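Local coordinates for protein putative modulator of DNA gyrase (Bacteroides thetaiotaomicron, PDB 1VPB) that is a putative modulator of DNA gyrase from the peptidase U62 family and probably acts as a metallopeptidase, at residues Lys286-Ser289 with Asp290-Leu294. Sequence-based numbering, arbitrary orientation.
Sequences KIAS and DRLTL. With EDO (1,2-ethanediol), chain C.
A type I beta turn from Ser289 to Leu292 brings the chain round into strand 294-296, the middle strand of a five-stranded mixed sheet. It is closed by Leu292 N, which gives its hydrogen to Ser289 O at 3.1 Å. A side chain braces the same corner: the anti torsion (chi1 177°) sets OG beside the carbonyl carbon of Ser289, reaching forward to the N-H of Arg291, which it accepts at 2.9 Å in a nearly straight bond (163°), an ST turn. The same hydroxyl is also hydrogen-bonded to Leu423 O, tying the turn to strand 423-426. With an alanine here, Arg291 N and Leu423 O would probably both lose their hydroxyl mate, and the turn would rely more on its backbone bond. Just before the turn, Lys286 bends at chi2 and then runs extended, bringing NZ to Ala288 O at 2.7 Å, in the carbonyl plane, and to Asp290 OD1 at 2.8 Å in a salt bridge on the anti side, 27° out of the carboxylate plane. An ethanediol, probably from the crystallisation liquor, spans both oxygens of that carboxylate, O2 on OD1 and O1 on OD2. On the buried side Leu292 rests against Phe322 and Met354, while its CD2 meets Ala288 CB at 3.8 Å.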
ATOM      1  N   LYS A 286     -20.243 -20.825 -23.701  1.00 32.29           N
ATOM      2  CA  LYS A 286     -20.174 -19.745 -24.676  1.00 33.64           C
ATOM      3  C   LYS A 286     -20.712 -18.487 -24.003  1.00 33.34           C
ATOM      4  O   LYS A 286     -21.868 -18.079 -24.227  1.00 33.23           O
ATOM      5  CB  LYS A 286     -21.000 -20.103 -25.922  1.00 33.72           C
ATOM      6  CG  LYS A 286     -20.527 -19.449 -27.195  1.00 37.91           C
ATOM      7  CD  LYS A 286     -20.485 -17.940 -27.209  1.00 35.58           C
ATOM      8  CE  LYS A 286     -20.111 -17.427 -28.624  1.00 41.48           C
ATOM      9  NZ  LYS A 286     -20.009 -15.950 -28.768  1.00 35.60           N
ATOM     10  N   ILE A 287     -19.869 -17.878 -23.158  1.00 32.56           N
ATOM     11  CA  ILE A 287     -20.336 -16.785 -22.318  1.00 32.51           C
ATOM     12  C   ILE A 287     -20.124 -15.397 -22.884  1.00 33.88           C
ATOM     13  O   ILE A 287     -20.789 -14.480 -22.472  1.00 34.25           O
ATOM     14  CB  ILE A 287     -19.744 -16.869 -20.898  1.00 34.73           C
ATOM     15  CG1 ILE A 287     -18.244 -16.730 -20.932  1.00 34.65           C
ATOM     16  CG2 ILE A 287     -20.104 -18.177 -20.233  1.00 39.54           C
ATOM     17  CD1 ILE A 287     -17.672 -16.583 -19.513  1.00 39.08           C
ATOM     18  N   ALA A 288     -19.169 -15.214 -23.793  1.00 31.69           N
ATOM     19  CA  ALA A 288     -18.874 -13.883 -24.246  1.00 32.93           C
ATOM     20  C   ALA A 288     -18.860 -13.796 -25.789  1.00 31.09           C
ATOM     21  O   ALA A 288     -19.243 -14.738 -26.481  1.00 32.65           O
ATOM     22  CB  ALA A 288     -17.568 -13.444 -23.643  1.00 34.21           C
ATOM     23  N   SER A 289     -18.443 -12.643 -26.298  1.00 32.02           N
ATOM     24  CA  SER A 289     -18.516 -12.310 -27.721  1.00 32.96           C
ATOM     25  C   SER A 289     -17.661 -13.209 -28.596  1.00 31.14           C
ATOM     26  O   SER A 289     -16.606 -13.639 -28.194  1.00 32.82           O
ATOM     27  CB  SER A 289     -18.062 -10.880 -27.940  1.00 30.94           C
ATOM     28  OG  SER A 289     -18.059 -10.534 -29.322  1.00 36.03           O
ATOM     29  N   ASP A 290     -18.120 -13.431 -29.840  1.00 33.31           N
ATOM     30  CA  ASP A 290     -17.238 -14.035 -30.844  1.00 33.92           C
ATOM     31  C   ASP A 290     -15.931 -13.300 -31.009  1.00 33.79           C
ATOM     32  O   ASP A 290     -14.940 -13.900 -31.414  1.00 35.83           O
ATOM     33  CB  ASP A 290     -17.873 -13.985 -32.230  1.00 32.77           C
ATOM     34  CG  ASP A 290     -18.995 -14.915 -32.401  1.00 35.76           C
ATOM     35  OD1 ASP A 290     -19.308 -15.723 -31.502  1.00 33.50           O
ATOM     36  OD2 ASP A 290     -19.607 -14.943 -33.499  1.00 33.13           O
ATOM     37  N   ARG A 291     -15.939 -12.008 -30.718  1.00 33.48           N
ATOM     38  CA  ARG A 291     -14.754 -11.141 -30.895  1.00 36.07           C
ATOM     39  C   ARG A 291     -13.764 -11.246 -29.767  1.00 36.81           C
ATOM     40  O   ARG A 291     -12.704 -10.634 -29.864  1.00 37.87           O
ATOM     41  CB  ARG A 291     -15.188  -9.672 -31.100  1.00 36.08           C
ATOM     42  CG  ARG A 291     -16.083  -9.417 -32.275  1.00 37.70           C
ATOM     43  CD  ARG A 291     -15.442  -9.218 -33.621  1.00 47.01           C
ATOM     44  NE  ARG A 291     -14.539 -10.300 -33.987  1.00 50.11           N
ATOM     45  CZ  ARG A 291     -14.870 -11.519 -34.438  1.00 50.18           C
ATOM     46  NH1 ARG A 291     -16.127 -11.900 -34.587  1.00 46.12           N
ATOM     47  NH2 ARG A 291     -13.884 -12.374 -34.738  1.00 56.58           N
ATOM     48  N   LEU A 292     -14.091 -11.953 -28.686  1.00 35.62           N
ATOM     49  CA  LEU A 292     -13.170 -12.131 -27.557  1.00 36.06           C
ATOM     50  C   LEU A 292     -12.405 -13.441 -27.681  1.00 36.93           C
ATOM     51  O   LEU A 292     -12.889 -14.501 -27.344  1.00 36.36           O
ATOM     52  CB  LEU A 292     -13.896 -12.118 -26.215  1.00 36.90           C
ATOM     53  CG  LEU A 292     -13.067 -12.325 -24.928  1.00 36.24           C
ATOM     54  CD1 LEU A 292     -11.954 -11.283 -24.892  1.00 37.66           C
ATOM     55  CD2 LEU A 292     -13.916 -12.265 -23.663  1.00 38.08           C
ATOM     56  N   THR A 293     -11.182 -13.302 -28.146  1.00 34.73           N
ATOM     57  CA  THR A 293     -10.202 -14.352 -28.122  1.00 32.88           C
ATOM     58  C   THR A 293      -8.980 -13.859 -27.378  1.00 31.24           C
ATOM     59  O   THR A 293      -8.412 -12.793 -27.663  1.00 31.87           O
ATOM     60  CB  THR A 293      -9.877 -14.777 -29.586  1.00 36.56           C
ATOM     61  OG1 THR A 293     -11.033 -15.368 -30.162  1.00 32.31           O
ATOM     62  CG2 THR A 293      -8.822 -15.857 -29.613  1.00 36.55           C
ATOM     63  N   LEU A 294      -8.581 -14.664 -26.405  1.00 32.52           N
ATOM     64  CA  LEU A 294      -7.601 -14.288 -25.422  1.00 31.80           C
ATOM     65  C   LEU A 294      -6.774 -15.512 -25.105  1.00 32.57           C
ATOM     66  O   LEU A 294      -7.316 -16.555 -24.778  1.00 33.90           O
ATOM     67  CB  LEU A 294      -8.280 -13.805 -24.158  1.00 32.01           C
ATOM     68  CG  LEU A 294      -7.355 -13.170 -23.110  1.00 31.01           C
ATOM     69  CD1 LEU A 294      -6.753 -11.824 -23.504  1.00 31.11           C
ATOM     70  CD2 LEU A 294      -8.124 -13.027 -21.789  1.00 35.09           C
TER
HETATM   71  C1  EDO C 441     -22.680 -16.771 -33.479  1.00 31.32           C
HETATM   72  O1  EDO C 441     -22.059 -15.518 -33.719  1.00 30.78           O
HETATM   73  C2  EDO C 441     -22.331 -17.390 -32.115  1.00 37.68           C
HETATM   74  O2  EDO C 441     -20.951 -17.817 -32.070  1.00 35.72           O